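Local atomic coordinates of putative histidinol-phosphate aminotransferase (Erwinia carotovora atroseptica, PDB entry 3LY1), a protein that binds pyridoxal 5'-phosphate and probably acts as a transaminase, as a putative histidinol-phosphate aminotransferase of the class-II family. Residues A[92-102]-A[142-153]. Residues are numbered along the deposited sequence; the frame is centred on the assembly and turned at random. Where two conformers were deposited one is given.
Sequences EAQLVIPELTY and PSIVYLVNPNNP. With PLP (pyridoxal-5'-phosphate), chain E; EDO (1,2-ethanediol), chain G.
Parallel strands 94-98 and 143-148 pair in the central sheet of the PLP-dependent aminotransferase fold, and the loops after them meet at the cofactor. Four backbone bonds form the ladder: Gln94 N to Pro142 O, Ile144 N to Gln94 O, Val96 N to Ile144 O and Tyr146 N to Val96 O, the last the longest at 3.2 Å. Beyond it the strands part. A water bridges the gap, donating to Tyr146 O and Thr101 OG1 and accepting from Val148 N. Asn151 then joins the loops with both ends of its amide. Asn151 ND2 donates to Leu100 O (2.9 Å), which lies near the plane of the Asn151 amide; Asn151 OD1 accepts from Thr101 OG1 (2.7 Å). Tyr102 lays its ring over the PLP pyridine; PLP C3 lies 3.7 Å above the plane of the Tyr102 ring, over its centre. Tyr146 OH meets the edge of the Tyr102 ring at Tyr102 CD2 (3.4 Å) and is hydrogen-bonded to Asp179, itself a PLP partner. Asn152 ND2 donates to PLP O3 at 2.8 Å, while its OD1 is held by Arg329. Helix 76-88 packs on Ile144, Tyr146 and Tyr102, and helix 129-137 covers Val96 and Val145. Strands 115-119 and 174-179 flank the pair.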
# COMPACT_ATOMS: atom_id res chain seq x y z
N GLU A 92 18.36 -17.76 -10.09
CA GLU A 92 18.65 -19.17 -9.84
C GLU A 92 17.58 -19.87 -8.96
O GLU A 92 17.55 -21.11 -8.89
CB GLU A 92 20.06 -19.34 -9.27
CG GLU A 92 21.18 -19.00 -10.28
CD GLU A 92 21.25 -17.51 -10.65
OE1 GLU A 92 20.96 -16.64 -9.79
OE2 GLU A 92 21.60 -17.21 -11.81
N ALA A 93 16.70 -19.09 -8.33
CA ALA A 93 15.65 -19.62 -7.44
C ALA A 93 14.42 -20.24 -8.14
O ALA A 93 14.04 -19.90 -9.28
CB ALA A 93 15.20 -18.52 -6.52
N GLN A 94 13.82 -21.21 -7.46
CA GLN A 94 12.55 -21.79 -7.90
C GLN A 94 11.50 -21.50 -6.84
O GLN A 94 11.84 -21.40 -5.66
CB GLN A 94 12.65 -23.30 -8.12
CG GLN A 94 12.78 -24.12 -6.84
CD GLN A 94 12.59 -25.64 -7.01
OE1 GLN A 94 12.93 -26.39 -6.10
NE2 GLN A 94 12.08 -26.09 -8.14
N LEU A 95 10.26 -21.35 -7.26
CA LEU A 95 9.13 -21.32 -6.33
C LEU A 95 8.50 -22.72 -6.40
O LEU A 95 8.21 -23.20 -7.49
CB LEU A 95 8.10 -20.28 -6.76
CG LEU A 95 6.76 -20.30 -6.04
CD1 LEU A 95 6.97 -19.71 -4.68
CD2 LEU A 95 5.66 -19.53 -6.81
N VAL A 96 8.30 -23.34 -5.24
CA VAL A 96 7.66 -24.66 -5.13
C VAL A 96 6.27 -24.45 -4.53
O VAL A 96 6.13 -23.88 -3.43
CB VAL A 96 8.48 -25.65 -4.28
CG1 VAL A 96 7.73 -26.98 -4.12
CG2 VAL A 96 9.86 -25.90 -4.93
N ILE A 97 5.25 -24.86 -5.29
CA ILE A 97 3.84 -24.69 -4.90
C ILE A 97 3.03 -25.93 -5.30
O ILE A 97 3.40 -26.65 -6.30
CB ILE A 97 3.17 -23.45 -5.57
CG1 ILE A 97 3.63 -23.24 -7.03
CG2 ILE A 97 3.41 -22.13 -4.72
CD1 ILE A 97 2.70 -22.29 -7.87
N PRO A 98 1.93 -26.17 -4.60
CA PRO A 98 0.86 -27.05 -5.07
C PRO A 98 0.27 -26.48 -6.35
O PRO A 98 0.27 -25.26 -6.51
CB PRO A 98 -0.18 -27.00 -3.93
CG PRO A 98 0.54 -26.44 -2.76
CD PRO A 98 1.55 -25.49 -3.34
N GLU A 99 -0.21 -27.34 -7.23
CA GLU A 99 -0.67 -26.91 -8.54
C GLU A 99 -1.90 -26.01 -8.39
O GLU A 99 -2.11 -25.11 -9.23
CB GLU A 99 -0.97 -28.11 -9.44
CG GLU A 99 -1.42 -27.72 -10.83
CD GLU A 99 -1.40 -28.87 -11.81
OE1 GLU A 99 -1.16 -30.03 -11.38
OE2 GLU A 99 -1.64 -28.60 -13.00
N LEU A 100 -2.71 -26.26 -7.36
CA LEU A 100 -3.98 -25.54 -7.12
C LEU A 100 -3.92 -24.79 -5.78
O LEU A 100 -4.14 -25.35 -4.70
CB LEU A 100 -5.19 -26.50 -7.12
CG LEU A 100 -6.61 -25.87 -6.98
CD1 LEU A 100 -6.98 -25.12 -8.28
CD2 LEU A 100 -7.70 -26.91 -6.64
N THR A 101 -3.62 -23.50 -5.88
CA THR A 101 -3.46 -22.66 -4.73
C THR A 101 -3.64 -21.16 -5.10
O THR A 101 -4.04 -20.84 -6.23
CB THR A 101 -2.05 -22.93 -4.06
OG1 THR A 101 -2.07 -22.36 -2.75
CG2 THR A 101 -0.84 -22.33 -4.85
N TYR A 102 -3.38 -20.26 -4.17
CA TYR A 102 -3.53 -18.82 -4.41
C TYR A 102 -2.42 -18.33 -5.36
O TYR A 102 -1.23 -18.55 -5.08
CB TYR A 102 -3.50 -18.06 -3.08
CG TYR A 102 -3.88 -16.61 -3.22
CD1 TYR A 102 -5.16 -16.23 -3.68
CD2 TYR A 102 -2.98 -15.61 -2.89
CE1 TYR A 102 -5.51 -14.90 -3.81
CE2 TYR A 102 -3.31 -14.28 -3.03
CZ TYR A 102 -4.58 -13.92 -3.47
OH TYR A 102 -4.92 -12.59 -3.57
N PRO A 142 18.46 -22.20 -4.62
CA PRO A 142 17.51 -21.74 -3.63
C PRO A 142 16.04 -22.01 -4.03
O PRO A 142 15.68 -21.98 -5.22
CB PRO A 142 17.78 -20.23 -3.54
CG PRO A 142 18.76 -19.90 -4.57
CD PRO A 142 19.16 -21.11 -5.30
N SER A 143 15.21 -22.29 -3.04
CA SER A 143 13.79 -22.56 -3.25
C SER A 143 12.99 -21.68 -2.31
O SER A 143 13.40 -21.50 -1.16
CB SER A 143 13.41 -24.02 -2.93
OG SER A 143 14.05 -24.94 -3.76
N ILE A 144 11.86 -21.17 -2.79
CA ILE A 144 10.84 -20.57 -1.92
C ILE A 144 9.65 -21.49 -1.98
O ILE A 144 9.23 -21.87 -3.07
CB ILE A 144 10.40 -19.17 -2.41
CG1 ILE A 144 11.62 -18.23 -2.51
CG2 ILE A 144 9.28 -18.56 -1.50
CD1 ILE A 144 11.32 -16.86 -3.11
N VAL A 145 9.09 -21.85 -0.83
CA VAL A 145 7.95 -22.76 -0.76
C VAL A 145 6.79 -21.90 -0.26
O VAL A 145 6.95 -21.24 0.76
CB VAL A 145 8.17 -23.94 0.23
CG1 VAL A 145 6.90 -24.86 0.25
CG2 VAL A 145 9.44 -24.73 -0.12
N TYR A 146 5.67 -21.87 -0.98
CA TYR A 146 4.51 -21.05 -0.59
C TYR A 146 3.34 -21.98 -0.26
O TYR A 146 2.83 -22.66 -1.15
CB TYR A 146 4.18 -20.05 -1.71
CG TYR A 146 2.93 -19.21 -1.51
CD1 TYR A 146 2.80 -18.37 -0.41
CD2 TYR A 146 1.90 -19.24 -2.44
CE1 TYR A 146 1.69 -17.60 -0.22
CE2 TYR A 146 0.76 -18.43 -2.27
CZ TYR A 146 0.66 -17.64 -1.14
OH TYR A 146 -0.45 -16.86 -0.91
N LEU A 147 2.96 -21.97 1.03
CA LEU A 147 1.99 -22.88 1.61
C LEU A 147 0.84 -22.06 2.19
O LEU A 147 1.01 -21.32 3.14
CB LEU A 147 2.62 -23.71 2.73
CG LEU A 147 3.83 -24.60 2.40
CD1 LEU A 147 4.33 -25.27 3.71
CD2 LEU A 147 3.50 -25.65 1.32
N VAL A 148 -0.30 -22.15 1.54
CA VAL A 148 -1.52 -21.49 2.00
C VAL A 148 -2.31 -22.48 2.82
O VAL A 148 -2.60 -23.61 2.36
CB VAL A 148 -2.32 -20.94 0.78
CG1 VAL A 148 -3.55 -20.13 1.30
CG2 VAL A 148 -1.40 -20.09 -0.12
N ASN A 149 -2.70 -22.05 4.03
CA ASN A 149 -3.22 -22.95 5.03
C ASN A 149 -4.14 -22.20 5.95
O ASN A 149 -3.66 -21.48 6.81
CB ASN A 149 -2.09 -23.55 5.90
CG ASN A 149 -2.50 -24.83 6.61
OD1 ASN A 149 -3.38 -25.58 6.11
ND2 ASN A 149 -1.91 -25.09 7.81
N PRO A 150 -5.48 -22.34 5.79
CA PRO A 150 -6.26 -23.12 4.83
C PRO A 150 -6.02 -22.67 3.41
O PRO A 150 -5.82 -21.50 3.20
CB PRO A 150 -7.71 -22.80 5.22
CG PRO A 150 -7.67 -22.42 6.64
CD PRO A 150 -6.33 -21.74 6.82
N ASN A 151 -6.02 -23.60 2.46
CA ASN A 151 -5.77 -23.28 1.06
C ASN A 151 -6.96 -22.55 0.45
O ASN A 151 -8.08 -22.82 0.81
CB ASN A 151 -5.43 -24.56 0.28
CG ASN A 151 -4.89 -24.28 -1.12
OD1 ASN A 151 -4.13 -23.32 -1.33
ND2 ASN A 151 -5.24 -25.13 -2.07
N ASN A 152 -6.67 -21.69 -0.51
CA ASN A 152 -7.65 -21.02 -1.36
C ASN A 152 -7.25 -21.48 -2.73
O ASN A 152 -6.11 -21.23 -3.14
CB ASN A 152 -7.53 -19.49 -1.19
CG ASN A 152 -8.47 -18.69 -2.12
OD1 ASN A 152 -9.29 -19.26 -2.82
ND2 ASN A 152 -8.34 -17.35 -2.09
N PRO A 153 -8.16 -22.17 -3.48
CA PRO A 153 -9.61 -22.22 -3.41
C PRO A 153 -10.24 -23.43 -2.73
O PRO A 153 -11.44 -23.41 -2.54
CB PRO A 153 -9.99 -22.24 -4.90
CG PRO A 153 -8.94 -23.09 -5.49
CD PRO A 153 -7.68 -22.65 -4.79
N1 PLP E . -3.72 -14.79 0.83
C2 PLP E . -4.83 -15.53 0.47
C2A PLP E . -4.77 -17.03 0.62
C3 PLP E . -5.94 -14.87 -0.05
O3 PLP E . -7.02 -15.60 -0.42
C4 PLP E . -5.92 -13.47 -0.20
C4A PLP E . -7.15 -12.72 -0.63
O4A PLP E . -7.69 -13.14 -1.64
C5 PLP E . -4.78 -12.73 0.17
C6 PLP E . -3.69 -13.43 0.67
C5A PLP E . -4.70 -11.23 0.02
O4P PLP E . -5.66 -10.49 0.80
P PLP E . -5.32 -9.04 1.37
O1P PLP E . -4.39 -8.28 0.47
O2P PLP E . -4.72 -9.35 2.72
O3P PLP E . -6.70 -8.42 1.47
C1 EDO G . -1.28 -21.32 -8.37
O1 EDO G . -0.25 -20.45 -8.84
C2 EDO G . -2.61 -21.24 -9.16
O2 EDO G . -3.38 -22.48 -8.99
O HOH W 1 0.03 -23.28 -1.10